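Local coordinates for copper induced nitroreductase D (Lactococcus lactis, PDB 2WQF), which is a copper-induced, FMN-binding nitroreductase involved in defence against oxidative stress, probably acting as a flavin-dependent oxidoreductase, at residues Ile30-Ala33 / Val34-Pro38; Ile133-Asn136 / Val137-Ala140; Phe122-Trp125 / Ser126-Ser130. All blocks are in the same frame, centred on the assembly; numbering follows the deposited sequence. Where two conformers were deposited one is given.

How the contacts relate
Along the chain, contact 1 comes first, at the end of helix 23-35, followed by contact 3 and then contact 2, both on helix 121-143. Contacts 2 and 3 are separated by two residues, yet their centres lie about 16 Å apart because they occupy successive lengths of one helix. Contact 1 is about 8 Å from contact 2, centre to centre, and touches it through V34 CG2 and V137 CG2 (3.6 Å); contact 3 is about 16 Å from contact 1, centre to centre, with nearest atoms about 5 Å apart. All three also meet the second subunit. One flavin of the dimer is approached by W138 of helix 121-143, the other by P38, in the loop just after helix 23-35.

Contact 1. Residues Ile30-Ala33 / Val34-Pro38. With FMN (flavin mononucleotide), chain B.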
loop_
_atom_site.group_PDB
_atom_site.type_symbol
_atom_site.label_atom_id
_atom_site.label_comp_id
_atom_site.label_asym_id
_atom_site.label_seq_id
_atom_site.Cartn_x
_atom_site.Cartn_y
_atom_site.Cartn_z
ATOM N N ILE A 30 -5.506 14.842 3.925
ATOM C CA ILE A 30 -4.236 14.144 3.836
ATOM C C ILE A 30 -3.921 13.481 5.165
ATOM O O ILE A 30 -3.546 12.313 5.212
ATOM C CB ILE A 30 -3.087 15.107 3.411
ATOM C CG1 ILE A 30 -3.279 15.584 1.959
ATOM C CG2 ILE A 30 -1.745 14.423 3.539
ATOM C CD1 ILE A 30 -2.422 16.811 1.626
ATOM N N LYS A 31 -4.024 14.241 6.253
ATOM C CA LYS A 31 -3.711 13.731 7.576
ATOM C C LYS A 31 -4.637 12.557 7.926
ATOM O O LYS A 31 -4.182 11.542 8.446
ATOM C CB LYS A 31 -3.825 14.822 8.628
ATOM C CG LYS A 31 -2.732 15.881 8.559
ATOM C CD LYS A 31 -3.022 16.968 9.628
ATOM C CE LYS A 31 -1.960 18.003 9.708
ATOM N NZ LYS A 31 -2.354 19.109 10.625
ATOM N N GLU A 32 -5.934 12.691 7.662
ATOM C CA GLU A 32 -6.861 11.617 7.973
ATOM C C GLU A 32 -6.550 10.349 7.192
ATOM O O GLU A 32 -6.663 9.249 7.738
ATOM C CB GLU A 32 -8.311 12.029 7.744
ATOM C CG GLU A 32 -8.823 13.061 8.745
ATOM C CD GLU A 32 -10.274 13.403 8.528
ATOM O OE1 GLU A 32 -10.694 13.526 7.356
ATOM O OE2 GLU A 32 -10.999 13.547 9.521
ATOM N N ALA A 33 -6.206 10.489 5.913
ATOM C CA ALA A 33 -5.929 9.321 5.087
ATOM C C ALA A 33 -4.739 8.540 5.644
ATOM O O ALA A 33 -4.756 7.314 5.672
ATOM C CB ALA A 33 -5.692 9.728 3.642
ATOM N N VAL A 34 -3.713 9.240 6.108
ATOM C CA VAL A 34 -2.563 8.594 6.744
ATOM C C VAL A 34 -2.949 8.008 8.117
ATOM O O VAL A 34 -2.624 6.857 8.443
ATOM C CB VAL A 34 -1.410 9.588 6.910
ATOM C CG1 VAL A 34 -0.280 8.947 7.693
ATOM C CG2 VAL A 34 -0.952 10.059 5.540
ATOM N N ARG A 35 -3.696 8.784 8.893
ATOM C CA ARG A 35 -4.088 8.383 10.257
ATOM C C ARG A 35 -4.809 7.037 10.262
ATOM O O ARG A 35 -4.551 6.164 11.107
ATOM C CB ARG A 35 -5.015 9.459 10.842
ATOM C CG ARG A 35 -5.493 9.191 12.243
ATOM C CD ARG A 35 -6.480 10.243 12.702
ATOM N NE ARG A 35 -6.685 10.200 14.152
ATOM C CZ ARG A 35 -5.867 10.763 15.055
ATOM N NH1 ARG A 35 -4.813 11.460 14.672
ATOM N NH2 ARG A 35 -6.118 10.634 16.334
ATOM N N PHE A 36 -5.722 6.860 9.312
ATOM C CA PHE A 36 -6.548 5.656 9.261
ATOM C C PHE A 36 -6.009 4.540 8.401
ATOM O O PHE A 36 -6.717 3.575 8.143
ATOM C CB PHE A 36 -7.966 6.021 8.879
ATOM C CG PHE A 36 -8.603 6.979 9.846
ATOM C CD1 PHE A 36 -8.645 6.680 11.201
ATOM C CD2 PHE A 36 -9.135 8.179 9.407
ATOM C CE1 PHE A 36 -9.229 7.546 12.098
ATOM C CE2 PHE A 36 -9.709 9.053 10.291
ATOM C CZ PHE A 36 -9.748 8.742 11.652
ATOM N N SER A 37 -4.744 4.645 8.021
ATOM C CA SER A 37 -4.050 3.574 7.304
ATOM C C SER A 37 -3.414 2.598 8.300
ATOM O O SER A 37 -2.787 3.014 9.284
ATOM C CB SER A 37 -2.942 4.148 6.431
ATOM O OG SER A 37 -3.454 4.924 5.363
ATOM N N PRO A 38 -3.546 1.296 8.041
ATOM C CA PRO A 38 -2.903 0.298 8.915
ATOM C C PRO A 38 -1.397 0.175 8.641
ATOM O O PRO A 38 -0.929 0.364 7.508
ATOM C CB PRO A 38 -3.606 -0.982 8.526
ATOM C CG PRO A 38 -3.919 -0.802 7.069
ATOM C CD PRO A 38 -4.245 0.674 6.903
HETATM N N1 FMN B . -1.620 -8.210 12.154
HETATM C C2 FMN B . -1.459 -9.610 12.570
HETATM O O2 FMN B . -2.227 -10.097 13.368
HETATM N N3 FMN B . -0.334 -10.345 12.072
HETATM C C4 FMN B . 0.583 -9.809 11.187
HETATM O O4 FMN B . 1.445 -10.508 10.733
HETATM C C4A FMN B . 0.434 -8.405 10.790
HETATM N N5 FMN B . 1.261 -7.799 10.005
HETATM C C5A FMN B . 0.831 -6.517 9.359
HETATM C C6 FMN B . 1.611 -6.013 8.182
HETATM C C7 FMN B . 1.244 -4.921 7.522
HETATM C C7M FMN B . 2.089 -4.441 6.362
HETATM C C8 FMN B . -0.008 -4.195 7.964
HETATM C C8M FMN B . -0.488 -2.986 7.180
HETATM C C9 FMN B . -0.702 -4.612 9.028
HETATM C C9A FMN B . -0.276 -5.850 9.776
HETATM N N10 FMN B . -0.968 -6.335 10.928
HETATM C C10 FMN B . -0.742 -7.652 11.330
HETATM C "C1'" FMN B . -2.118 -5.627 11.474
HETATM C "C2'" FMN B . -1.681 -4.351 12.187
HETATM O "O2'" FMN B . -1.097 -4.690 13.418
HETATM C "C3'" FMN B . -2.915 -3.460 12.342
HETATM O "O3'" FMN B . -3.265 -3.076 11.026
HETATM C "C4'" FMN B . -2.586 -2.203 13.167
HETATM O "O4'" FMN B . -2.345 -2.557 14.521
HETATM C "C5'" FMN B . -3.703 -1.163 13.105
HETATM O "O5'" FMN B . -4.906 -1.757 13.571
HETATM P P FMN B . -6.208 -1.830 12.590
HETATM O O1P FMN B . -6.510 -0.481 12.076
HETATM O O2P FMN B . -5.872 -2.826 11.416
HETATM O O3P FMN B . -7.375 -2.406 13.504
#
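The side-chain hydroxyl of S37, not its amide, reaches back to the carbonyl of A33: OG donates to A33 O at 2.7 Å. The backbone explains the exchange. F36 is the first residue to leave helical phi/psi, and its N still bonds to E32 O (3.0 Å, N-H...O 157°), whereas the amide of S37 has shifted to V34 O (3.1 Å). With OG beside the backbone N (chi1 -67°), the hydroxyl fills the i-to-i+4 place that the amide gave up. The same OG is hydrogen-bonded to the amide nitrogen ND2 of N136 on helix 121-143.

Further round the turn the F36 ring lies obliquely against E32 O, with CD2 3.2 Å from it, and R35 CD rests 3.7 Å above one ring face, offset to the rim. The extended R35 chain carries its guanidinium on to a cation-pi contact with F191 of the second subunit. P38 CB then approaches O3' of the flavin at 3.3 Å, an FMN held by T12, K189 and other polar groups of the second subunit. Since OG donates its hydrogen to A33 O, it can only accept from N136 ND2, so both bonds together fix the rotation of the buried hydroxyl.

Contact 2. Residues Ile133-Asn136 / Val137-Ala140. With FMN (flavin mononucleotide), chain C.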
loop_
_atom_site.group_PDB
_atom_site.type_symbol
_atom_site.label_atom_id
_atom_site.label_comp_id
_atom_site.label_asym_id
_atom_site.label_seq_id
_atom_site.Cartn_x
_atom_site.Cartn_y
_atom_site.Cartn_z
ATOM N N ILE A 133 -0.000 4.243 2.600
ATOM C CA ILE A 133 -0.391 5.623 2.924
ATOM C C ILE A 133 -0.359 6.509 1.670
ATOM O O ILE A 133 -1.184 7.414 1.536
ATOM C CB ILE A 133 0.425 6.248 4.082
ATOM C CG1 ILE A 133 1.906 6.377 3.772
ATOM C CG2 ILE A 133 0.169 5.436 5.380
ATOM C CD1 ILE A 133 2.655 7.198 4.830
ATOM N N SER A 134 0.534 6.199 0.730
ATOM C CA SER A 134 0.621 6.978 -0.503
ATOM C C SER A 134 -0.685 6.877 -1.305
ATOM O O SER A 134 -1.214 7.902 -1.772
ATOM C CB SER A 134 1.811 6.536 -1.370
ATOM O OG SER A 134 3.025 6.766 -0.702
ATOM N N VAL A 135 -1.214 5.657 -1.480
ATOM C CA VAL A 135 -2.423 5.484 -2.298
ATOM C C VAL A 135 -3.662 5.935 -1.550
ATOM O O VAL A 135 -4.603 6.421 -2.164
ATOM C CB VAL A 135 -2.619 4.043 -2.885
ATOM C CG1 VAL A 135 -1.428 3.667 -3.720
ATOM C CG2 VAL A 135 -2.867 3.003 -1.775
ATOM N N ASN A 136 -3.665 5.798 -0.215
ATOM C CA ASN A 136 -4.813 6.271 0.527
ATOM C C ASN A 136 -4.927 7.802 0.418
ATOM O O ASN A 136 -6.026 8.339 0.276
ATOM C CB ASN A 136 -4.821 5.781 2.003
ATOM C CG ASN A 136 -5.361 4.375 2.141
ATOM O OD1 ASN A 136 -6.016 3.866 1.225
ATOM N ND2 ASN A 136 -5.077 3.732 3.269
ATOM N N VAL A 137 -3.799 8.495 0.517
ATOM C CA VAL A 137 -3.778 9.938 0.352
ATOM C C VAL A 137 -4.199 10.323 -1.073
ATOM O O VAL A 137 -5.030 11.197 -1.288
ATOM C CB VAL A 137 -2.397 10.530 0.694
ATOM C CG1 VAL A 137 -2.295 11.980 0.243
ATOM C CG2 VAL A 137 -2.131 10.428 2.197
ATOM N N TRP A 138 -3.641 9.616 -2.032
ATOM C CA TRP A 138 -3.904 9.863 -3.449
ATOM C C TRP A 138 -5.406 9.751 -3.730
ATOM O O TRP A 138 -5.998 10.599 -4.405
ATOM C CB TRP A 138 -3.107 8.826 -4.252
ATOM C CG TRP A 138 -2.914 9.050 -5.718
ATOM C CD1 TRP A 138 -3.558 9.934 -6.528
ATOM C CD2 TRP A 138 -2.017 8.308 -6.555
ATOM N NE1 TRP A 138 -3.074 9.817 -7.832
ATOM C CE2 TRP A 138 -2.133 8.823 -7.855
ATOM C CE3 TRP A 138 -1.096 7.282 -6.315
ATOM C CZ2 TRP A 138 -1.380 8.317 -8.918
ATOM C CZ3 TRP A 138 -0.360 6.782 -7.369
ATOM C CH2 TRP A 138 -0.503 7.311 -8.653
ATOM N N THR A 139 -6.009 8.681 -3.235
ATOM C CA THR A 139 -7.414 8.448 -3.448
ATOM C C THR A 139 -8.270 9.469 -2.701
ATOM O O THR A 139 -9.285 9.946 -3.224
ATOM C CB THR A 139 -7.815 7.001 -3.033
ATOM O OG1 THR A 139 -6.987 6.068 -3.734
ATOM C CG2 THR A 139 -9.265 6.747 -3.357
ATOM N N ALA A 140 -7.858 9.837 -1.490
ATOM C CA ALA A 140 -8.588 10.849 -0.731
ATOM C C ALA A 140 -8.598 12.204 -1.483
ATOM O O ALA A 140 -9.610 12.917 -1.526
ATOM C CB ALA A 140 -8.012 10.992 0.683
HETATM N N1 FMN C . 4.188 7.313 -12.113
HETATM C C2 FMN C . 5.197 8.305 -12.511
HETATM O O2 FMN C . 4.921 9.156 -13.326
HETATM N N3 FMN C . 6.520 8.184 -11.974
HETATM C C4 FMN C . 6.878 7.203 -11.068
HETATM O O4 FMN C . 7.975 7.218 -10.583
HETATM C C4A FMN C . 5.877 6.201 -10.690
HETATM N N5 FMN C . 6.125 5.220 -9.888
HETATM C C5A FMN C . 4.972 4.490 -9.267
HETATM C C6 FMN C . 5.235 3.622 -8.073
HETATM C C7 FMN C . 4.250 3.002 -7.434
HETATM C C7M FMN C . 4.579 2.112 -6.256
HETATM C C8 FMN C . 2.831 3.210 -7.919
HETATM C C8M FMN C . 1.681 2.569 -7.161
HETATM C C9 FMN C . 2.577 3.957 -8.999
HETATM C C9A FMN C . 3.703 4.653 -9.721
HETATM N N10 FMN C . 3.496 5.452 -10.888
HETATM C C10 FMN C . 4.504 6.338 -11.270
HETATM C "C1'" FMN C . 2.171 5.609 -11.473
HETATM C "C2'" FMN C . 1.739 4.330 -12.186
HETATM O "O2'" FMN C . 2.441 4.220 -13.397
HETATM C "C3'" FMN C . 0.223 4.400 -12.385
HETATM O "O3'" FMN C . -0.326 4.330 -11.083
HETATM C "C4'" FMN C . -0.278 3.203 -13.212
HETATM O "O4'" FMN C . 0.169 3.317 -14.555
HETATM C "C5'" FMN C . -1.801 3.085 -13.192
HETATM O "O5'" FMN C . -2.359 4.294 -13.686
HETATM P P FMN C . -3.360 5.172 -12.742
HETATM O O1P FMN C . -4.450 4.309 -12.250
HETATM O O2P FMN C . -2.510 5.754 -11.549
HETATM O O3P FMN C . -3.888 6.340 -13.683
HETATM O O HOH W 1 -6.725 3.558 -1.546
#
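T139 grips the carbonyl oxygen of V135 twice, with OG1 and with its own backbone N, each at 2.9 Å. The two donors approach from opposite faces of the carbonyl plane; the N-H bond is fairly straight (162°). What brings the hydroxyl there is chi1 of -55°, which sets OG1 beside the backbone N and leaves CG2 anti to that nitrogen. A water donates to N136 OD1 at 2.9 Å and, weakly, to T139 OG1, bridging the two side chains, while N136 ND2 has S37 OG as its partner.

W138 takes a different first torsion. Its CG lies opposite the backbone N (chi1 -165°), and the indole consequently leaves the helix, although CB still sits 3.3 Å from S134 O. At the far rim of the six-membered ring, CZ2 comes to 3.8 Å from the FMN phosphate oxygen O2P, and CH2 to 3.9 Å from the ribityl O3'. The pyrrole N-H is tied down too: NE1 donates to R11 O, and R10 makes a cation-pi contact with the ring.

V137 CG2 presses on I133 O (3.2 Å), and the residue packs on A33 of helix 23-35 and on strands 97-104 and 171-182. A buried helix with the sheet at its side and the flavin's ribityl phosphate chain beside its tryptophan thus forms part of the FMN site in this nitroreductase-family fold.

Contact 3. Residues Phe122-Trp125 / Ser126-Ser130; sequences FPVW and SEQGS
Q128 lies against V124 and W125, four and three residues earlier, and its amide meets each with a different atom. The nitrogen side faces V124: NE2 is 3.6 Å from CG1, the two side chains running side by side and pointing the same way. The oxygen side faces W125, where OE1 stands 3.5 Å from CD1, at the edge of the indole and near its plane; ring and amide planes are turned 49° apart. Both approaches follow from CG set beside the backbone N (chi1 -67°), with the chain extended beyond it, which also lays CG 3.3 Å from V124 O. That oxygen is the acceptor of Q128 N (3.0 Å, 169°), and G129 N repeats the i-to-i+4 bond one residue on, to W125 O at 2.8 Å. Within 122-125, F122 CE1 meets the indole edge in its plane.

This is the beginning of helix 121-143, a long helix at the dimer interface of a nitroreductase-family fold, in which the flavin sits between subunits; W125 and Q128 both touch the FMN that is held by polar groups of the second subunit, and the W125 ring also meets H152 of that subunit.

A second shell sets the amide's rotation. Q128 NE2 donates to E127 OE2 of the second subunit, and E127 OE2 here receives the same bond from Q128 of that subunit, so the pair occurs twice. E127 is bent at its second torsion after CG leaves opposite the backbone N, and its OE1 forms a salt bridge with R174 of its own chain, which would probably favour the ionised carboxylate. Elsewhere on the helix, S126 OG is hydrogen-bonded to E103 OE1 on strand 97-104.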
loop_
_atom_site.group_PDB
_atom_site.type_symbol
_atom_site.label_atom_id
_atom_site.label_comp_id
_atom_site.label_asym_id
_atom_site.label_seq_id
_atom_site.Cartn_x
_atom_site.Cartn_y
_atom_site.Cartn_z
ATOM N N PHE A 122 10.318 -6.104 9.380
ATOM C CA PHE A 122 9.952 -4.713 9.581
ATOM C C PHE A 122 10.288 -3.803 8.392
ATOM O O PHE A 122 9.450 -2.986 8.035
ATOM C CB PHE A 122 10.515 -4.166 10.886
ATOM C CG PHE A 122 9.928 -4.833 12.090
ATOM C CD1 PHE A 122 8.585 -4.680 12.377
ATOM C CD2 PHE A 122 10.704 -5.653 12.905
ATOM C CE1 PHE A 122 8.009 -5.321 13.454
ATOM C CE2 PHE A 122 10.138 -6.300 13.998
ATOM C CZ PHE A 122 8.785 -6.130 14.269
ATOM N N PRO A 123 11.487 -3.948 7.782
ATOM C CA PRO A 123 11.768 -3.127 6.589
ATOM C C PRO A 123 10.749 -3.388 5.463
ATOM O O PRO A 123 10.291 -2.459 4.788
ATOM C CB PRO A 123 13.181 -3.564 6.175
ATOM C CG PRO A 123 13.817 -3.999 7.456
ATOM C CD PRO A 123 12.687 -4.669 8.241
ATOM N N VAL A 124 10.370 -4.648 5.284
ATOM C CA VAL A 124 9.379 -5.029 4.277
ATOM C C VAL A 124 8.023 -4.397 4.579
ATOM O O VAL A 124 7.392 -3.788 3.715
ATOM C CB VAL A 124 9.241 -6.575 4.210
ATOM C CG1 VAL A 124 8.013 -7.003 3.395
ATOM C CG2 VAL A 124 10.512 -7.190 3.589
ATOM N N TRP A 125 7.577 -4.531 5.814
ATOM C CA TRP A 125 6.276 -4.011 6.202
ATOM C C TRP A 125 6.272 -2.493 6.150
ATOM O O TRP A 125 5.242 -1.891 5.885
ATOM C CB TRP A 125 5.895 -4.510 7.602
ATOM C CG TRP A 125 5.641 -5.990 7.656
ATOM C CD1 TRP A 125 5.227 -6.791 6.627
ATOM C CD2 TRP A 125 5.782 -6.842 8.794
ATOM N NE1 TRP A 125 5.094 -8.093 7.064
ATOM C CE2 TRP A 125 5.434 -8.148 8.387
ATOM C CE3 TRP A 125 6.184 -6.631 10.117
ATOM C CZ2 TRP A 125 5.439 -9.226 9.257
ATOM C CZ3 TRP A 125 6.198 -7.706 10.973
ATOM C CH2 TRP A 125 5.842 -8.989 10.541
ATOM N N SER A 126 7.418 -1.868 6.414
ATOM C CA SER A 126 7.512 -0.424 6.321
ATOM C C SER A 126 7.376 0.036 4.848
ATOM O O SER A 126 6.687 1.019 4.547
ATOM C CB SER A 126 8.834 0.056 6.934
ATOM O OG SER A 126 9.117 1.383 6.556
ATOM N N GLU A 127 8.002 -0.690 3.935
ATOM C CA GLU A 127 7.878 -0.401 2.504
ATOM C C GLU A 127 6.417 -0.551 2.047
ATOM O O GLU A 127 5.855 0.320 1.359
ATOM C CB GLU A 127 8.807 -1.322 1.705
ATOM C CG GLU A 127 9.224 -0.779 0.378
ATOM C CD GLU A 127 10.094 0.461 0.511
ATOM O OE1 GLU A 127 11.313 0.382 0.665
ATOM O OE2 GLU A 127 9.523 1.535 0.425
ATOM N N GLN A 128 5.781 -1.637 2.483
ATOM C CA GLN A 128 4.366 -1.850 2.208
ATOM C C GLN A 128 3.546 -0.688 2.776
ATOM O O GLN A 128 2.628 -0.178 2.112
ATOM C CB GLN A 128 3.911 -3.207 2.766
ATOM C CG GLN A 128 4.561 -4.374 2.033
ATOM C CD GLN A 128 4.243 -5.720 2.627
ATOM O OE1 GLN A 128 3.591 -5.822 3.669
ATOM N NE2 GLN A 128 4.719 -6.768 1.976
ATOM N N GLY A 129 3.888 -0.282 3.998
ATOM C CA GLY A 129 3.260 0.840 4.671
ATOM C C GLY A 129 3.332 2.135 3.875
ATOM O O GLY A 129 2.383 2.925 3.839
ATOM N N SER A 130 4.466 2.364 3.231
ATOM C CA SER A 130 4.648 3.549 2.416
ATOM C C SER A 130 3.703 3.530 1.216
ATOM O O SER A 130 3.043 4.538 0.894
ATOM C CB SER A 130 6.096 3.688 1.942
ATOM O OG SER A 130 6.265 4.953 1.339
#